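Local coordinates for protein glucose-1-phosphate thymidylyltransferase (Bacillus anthracis, PDB 4ECM) that catalyses the transfer of a thymidylyl group from dTTP to glucose 1-phosphate, giving dTDP-glucose and pyrophosphate in the pathway to dTDP-L-rhamnose, at residues L50-G53 / Y59-V62; W240-G245 / L250-A255. All blocks are in the same frame, centred on the assembly; numbering follows the deposited sequence. Where two conformers were deposited one is given.

In the fold
Contact 1 comes first along the chain and closes before contact 2 opens. Their centres lie about 10 Å apart, on the same side of the chain's centre. Contact 1 ties strand 51-52 to helix 57-67. Contact 2 packs strand 241-243 against helix 247-256. The two meet at Asn254, whose ND2 lies 3.0 Å from Pro51 O and whose OD1 lies 3.0 Å from Gly53 N. A late helix of the nucleotidyltransferase fold is thereby fastened to an early hairpin strand. Both contacts also touch the second subunit. Contact 2 reaches the bound dTDP-glucose through Trp241, so the junction lies between the sugar nucleotide pocket and a subunit interface.

Contact 1: residues L50-G53 / Y59-V62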
loop_
_atom_site.group_PDB
_atom_site.type_symbol
_atom_site.label_atom_id
_atom_site.label_comp_id
_atom_site.label_asym_id
_atom_site.label_seq_id
_atom_site.Cartn_x
_atom_site.Cartn_y
_atom_site.Cartn_z
ATOM N N LEU A 50 -13.190 -6.358 5.549
ATOM C CA LEU A 50 -13.532 -7.726 5.163
ATOM C C LEU A 50 -14.995 -7.771 4.704
ATOM O O LEU A 50 -15.827 -6.972 5.139
ATOM C CB LEU A 50 -13.335 -8.691 6.333
ATOM C CG LEU A 50 -11.906 -8.851 6.869
ATOM C CD1 LEU A 50 -11.894 -9.866 8.030
ATOM C CD2 LEU A 50 -10.943 -9.287 5.767
ATOM N N PRO A 51 -15.324 -8.708 3.829
ATOM C CA PRO A 51 -16.694 -8.779 3.358
ATOM C C PRO A 51 -17.727 -9.148 4.419
ATOM O O PRO A 51 -17.465 -10.006 5.280
ATOM C CB PRO A 51 -16.653 -9.922 2.327
ATOM C CG PRO A 51 -15.260 -10.059 1.958
ATOM C CD PRO A 51 -14.447 -9.649 3.124
ATOM N N VAL A 52 -18.874 -8.470 4.345
ATOM C CA VAL A 52 -20.070 -8.790 5.114
ATOM C C VAL A 52 -21.189 -8.680 4.066
ATOM O O VAL A 52 -21.697 -7.581 3.766
ATOM C CB VAL A 52 -20.302 -7.869 6.294
ATOM C CG1 VAL A 52 -21.691 -8.132 6.893
ATOM C CG2 VAL A 52 -19.174 -8.070 7.365
ATOM N N GLY A 53 -21.555 -9.811 3.481
ATOM C CA GLY A 53 -22.509 -9.782 2.383
ATOM C C GLY A 53 -21.705 -9.362 1.165
ATOM O O GLY A 53 -20.565 -9.804 0.978
ATOM N N TYR A 59 -18.942 -0.457 5.116
ATOM C CA TYR A 59 -20.000 0.182 4.328
ATOM C C TYR A 59 -21.327 0.168 5.068
ATOM O O TYR A 59 -22.129 1.070 4.897
ATOM C CB TYR A 59 -20.210 -0.503 2.975
ATOM C CG TYR A 59 -19.322 -0.047 1.836
ATOM C CD1 TYR A 59 -18.039 0.434 2.059
ATOM C CD2 TYR A 59 -19.744 -0.189 0.510
ATOM C CE1 TYR A 59 -17.219 0.816 0.998
ATOM C CE2 TYR A 59 -18.928 0.185 -0.553
ATOM C CZ TYR A 59 -17.667 0.682 -0.297
ATOM O OH TYR A 59 -16.865 1.063 -1.338
ATOM N N HIS A 60 -21.561 -0.863 5.865
ATOM C CA HIS A 60 -22.824 -0.987 6.593
ATOM C C HIS A 60 -23.017 0.182 7.560
ATOM O O HIS A 60 -24.091 0.760 7.607
ATOM C CB HIS A 60 -22.926 -2.334 7.322
ATOM C CG HIS A 60 -22.963 -3.510 6.398
ATOM N ND1 HIS A 60 -24.137 -4.124 6.022
ATOM C CD2 HIS A 60 -21.973 -4.147 5.724
ATOM C CE1 HIS A 60 -23.868 -5.111 5.182
ATOM N NE2 HIS A 60 -22.562 -5.139 4.973
ATOM N N ALA A 61 -21.961 0.543 8.281
ATOM C CA ALA A 61 -22.019 1.633 9.243
ATOM C C ALA A 61 -22.238 2.969 8.537
ATOM O O ALA A 61 -23.028 3.820 8.995
ATOM C CB ALA A 61 -20.755 1.655 10.079
ATOM N N VAL A 62 -21.562 3.144 7.408
ATOM C CA VAL A 62 -21.705 4.358 6.607
ATOM C C VAL A 62 -23.173 4.504 6.139
ATOM O O VAL A 62 -23.777 5.557 6.299
ATOM C CB VAL A 62 -20.745 4.347 5.394
ATOM C CG1 VAL A 62 -21.017 5.534 4.462
ATOM C CG2 VAL A 62 -19.254 4.330 5.867
#
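His60, near the start of helix 57-67, meets Val52 of the short hairpin strand 51-52. Just before it, Tyr59 turns to other neighbours and sets its ring edge-to-face with Phe95. On the helix side His60 makes the contact. Its CG lies anti to the carbonyl carbon and beside the backbone N (chi1 -65°), which sends the imidazole out towards the strand. There His60 NE2 donates to the backbone Val52 O at 2.9 Å, with an N-H...O angle of 151°. The oxygen sits at the ring edge, close to the imidazole plane. The NE2 donor is tilted 24° from the carbonyl plane of Val52. The valine side chain lies aslant against the ring, and Val52 CG1 comes to 3.7 Å from His60 NE2. Phe262 stacks edge-to-face with the same imidazole. Further along the helix, Ala61 and Val62 pack on Ile29 of the central sheet.

One side-chain to main-chain bond and a van der Waals touch of the valine methyl thus join helix and strand. The bond satisfies a buried carbonyl and helps fix the rotation of the ring. As donor, NE2 is probably protonated, as in the NE2-H tautomer.

Contact 2: residues W240-G245 / L250-A255; sequences WWTDAG and LQRANA
Thr242 and Ala244 face Ala253 and Leu250 where strand 241-243 leads, through a short turn that includes an Asx turn at Asp243, into helix 247-256 of the nucleotidyltransferase family fold. The short segment axes are inclined at 144°, roughly antiparallel, and approach to 7.9 Å. Thr242 points its two branches at different partners. Its methyl CG2 meets the methyl of Ala253, with CG2 to CB at 3.6 Å. Its hydroxyl OG1 is anti to the backbone N (chi1 -174°) and donates to Asp243 O in the carbonyl plane, on a lone pair. Arg252 crosses the threonine obliquely. Its chain is extended as far as CG and CD, then bends at chi3 (-44°), which brings NH2 to 3.0 Å from Thr242 OG1.

Asp243 OD1 is 4.4 Å from Arg252 NH2, well out of the guanidinium plane, so only their charges interact. Both residues were modelled in two conformers, so these approaches of Arg252 are tentative. The firmer partners of the carboxylate are Arg165, in a salt bridge to OD1, and Ser249, bonded to OD2. OD2 also takes the backbone N of Gly245, closing the Asx turn. Two residues before Asp243, Trp241 touches the bound dTDP-glucose, which places this contact beside the sugar nucleotide pocket.

Ala244 CB packs over the start of the helix segment, 4.2 Å from both Leu250 CD1 and Ala253 CB. Leu250 O is gripped from opposite faces by two groups of the residue one turn on, Asn254 N and Asn254 ND2, the latter at 2.9 Å.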
loop_
_atom_site.group_PDB
_atom_site.type_symbol
_atom_site.label_atom_id
_atom_site.label_comp_id
_atom_site.label_asym_id
_atom_site.label_seq_id
_atom_site.Cartn_x
_atom_site.Cartn_y
_atom_site.Cartn_z
ATOM N N TRP A 240 -32.477 -8.077 13.903
ATOM C CA TRP A 240 -31.276 -8.785 14.274
ATOM C C TRP A 240 -30.069 -7.881 14.439
ATOM O O TRP A 240 -30.020 -6.743 13.938
ATOM C CB TRP A 240 -30.971 -9.918 13.273
ATOM C CG TRP A 240 -30.851 -9.503 11.835
ATOM C CD1 TRP A 240 -31.825 -9.592 10.876
ATOM C CD2 TRP A 240 -29.691 -8.981 11.174
ATOM N NE1 TRP A 240 -31.351 -9.142 9.673
ATOM C CE2 TRP A 240 -30.044 -8.759 9.824
ATOM C CE3 TRP A 240 -28.393 -8.674 11.589
ATOM C CZ2 TRP A 240 -29.148 -8.237 8.891
ATOM C CZ3 TRP A 240 -27.502 -8.157 10.662
ATOM C CH2 TRP A 240 -27.881 -7.947 9.327
ATOM N N TRP A 241 -29.094 -8.424 15.156
ATOM C CA TRP A 241 -27.861 -7.739 15.462
ATOM C C TRP A 241 -26.765 -8.748 15.735
ATOM O O TRP A 241 -26.988 -9.778 16.379
ATOM C CB TRP A 241 -28.023 -6.884 16.715
ATOM C CG TRP A 241 -26.727 -6.308 17.239
ATOM C CD1 TRP A 241 -26.116 -5.161 16.830
ATOM C CD2 TRP A 241 -25.893 -6.852 18.268
ATOM N NE1 TRP A 241 -24.954 -4.954 17.533
ATOM C CE2 TRP A 241 -24.794 -5.971 18.427
ATOM C CE3 TRP A 241 -25.978 -7.979 19.089
ATOM C CZ2 TRP A 241 -23.776 -6.201 19.341
ATOM C CZ3 TRP A 241 -24.968 -8.200 20.021
ATOM C CH2 TRP A 241 -23.878 -7.314 20.133
ATOM N N THR A 242 -25.572 -8.444 15.263
ATOM C CA THR A 242 -24.446 -9.288 15.557
ATOM C C THR A 242 -23.156 -8.503 15.496
ATOM O O THR A 242 -23.046 -7.490 14.788
ATOM C CB THR A 242 -24.290 -10.436 14.551
ATOM O OG1 THR A 242 -23.230 -11.302 14.990
ATOM C CG2 THR A 242 -23.952 -9.895 13.139
ATOM N N ASP A 243 -22.190 -8.931 16.289
ATOM C CA ASP A 243 -20.881 -8.381 16.167
ATOM C C ASP A 243 -20.283 -9.197 15.022
ATOM O O ASP A 243 -20.850 -10.208 14.559
ATOM C CB ASP A 243 -20.036 -8.609 17.414
ATOM C CG ASP A 243 -19.669 -10.071 17.590
ATOM O OD1 ASP A 243 -20.569 -10.856 17.894
ATOM O OD2 ASP A 243 -18.490 -10.426 17.430
ATOM N N ALA A 244 -19.163 -8.750 14.519
ATOM C CA ALA A 244 -18.470 -9.517 13.470
ATOM C C ALA A 244 -16.995 -9.677 13.761
ATOM O O ALA A 244 -16.204 -9.736 12.840
ATOM C CB ALA A 244 -18.680 -8.855 12.119
ATOM N N GLY A 245 -16.643 -9.790 15.041
ATOM C CA GLY A 245 -15.238 -9.858 15.489
ATOM C C GLY A 245 -14.641 -11.229 15.779
ATOM O O GLY A 245 -13.496 -11.312 16.222
ATOM N N LEU A 250 -18.528 -13.444 12.356
ATOM C CA LEU A 250 -18.289 -12.835 11.040
ATOM C C LEU A 250 -19.069 -13.620 9.982
ATOM O O LEU A 250 -19.699 -13.046 9.094
ATOM C CB LEU A 250 -16.788 -12.828 10.696
ATOM C CG LEU A 250 -16.395 -12.417 9.275
ATOM C CD1 LEU A 250 -16.801 -10.964 8.973
ATOM C CD2 LEU A 250 -14.892 -12.610 9.073
ATOM N N GLN A 251 -18.999 -14.939 10.064
ATOM C CA GLN A 251 -19.739 -15.798 9.126
ATOM C C GLN A 251 -21.243 -15.602 9.273
ATOM O O GLN A 251 -21.973 -15.587 8.278
ATOM C CB GLN A 251 -19.369 -17.254 9.324
ATOM C CG GLN A 251 -17.923 -17.571 8.949
ATOM C CD GLN A 251 -17.609 -17.272 7.499
ATOM O OE1 GLN A 251 -18.477 -17.382 6.625
ATOM N NE2 GLN A 251 -16.354 -16.906 7.226
ATOM N N ARG A 252 -21.701 -15.436 10.511
ATOM C CA ARG A 252 -23.119 -15.209 10.787
ATOM C C ARG A 252 -23.559 -13.898 10.150
ATOM O O ARG A 252 -24.586 -13.838 9.477
ATOM C CB ARG A 252 -23.346 -15.129 12.291
ATOM C CG ARG A 252 -24.806 -15.052 12.736
ATOM C CD ARG A 252 -24.832 -14.661 14.197
ATOM N NE ARG A 252 -23.817 -15.417 14.921
ATOM C CZ ARG A 252 -23.215 -15.000 16.024
ATOM N NH1 ARG A 252 -22.298 -15.776 16.589
ATOM N NH2 ARG A 252 -23.513 -13.807 16.537
ATOM N N ALA A 253 -22.772 -12.851 10.364
ATOM C CA ALA A 253 -23.071 -11.531 9.797
ATOM C C ALA A 253 -23.169 -11.652 8.276
ATOM O O ALA A 253 -24.076 -11.092 7.659
ATOM C CB ALA A 253 -21.985 -10.516 10.192
ATOM N N ASN A 254 -22.236 -12.387 7.667
ATOM C CA ASN A 254 -22.300 -12.609 6.226
ATOM C C ASN A 254 -23.599 -13.253 5.769
ATOM O O ASN A 254 -24.199 -12.792 4.786
ATOM C CB ASN A 254 -21.110 -13.429 5.701
ATOM C CG ASN A 254 -19.927 -12.564 5.369
ATOM O OD1 ASN A 254 -19.785 -12.141 4.227
ATOM N ND2 ASN A 254 -19.103 -12.239 6.366
ATOM N N ALA A 255 -24.036 -14.295 6.472
ATOM C CA ALA A 255 -25.272 -14.984 6.114
ATOM C C ALA A 255 -26.460 -14.036 6.291
ATOM O O ALA A 255 -27.312 -13.938 5.419
ATOM C CB ALA A 255 -25.472 -16.265 6.950
#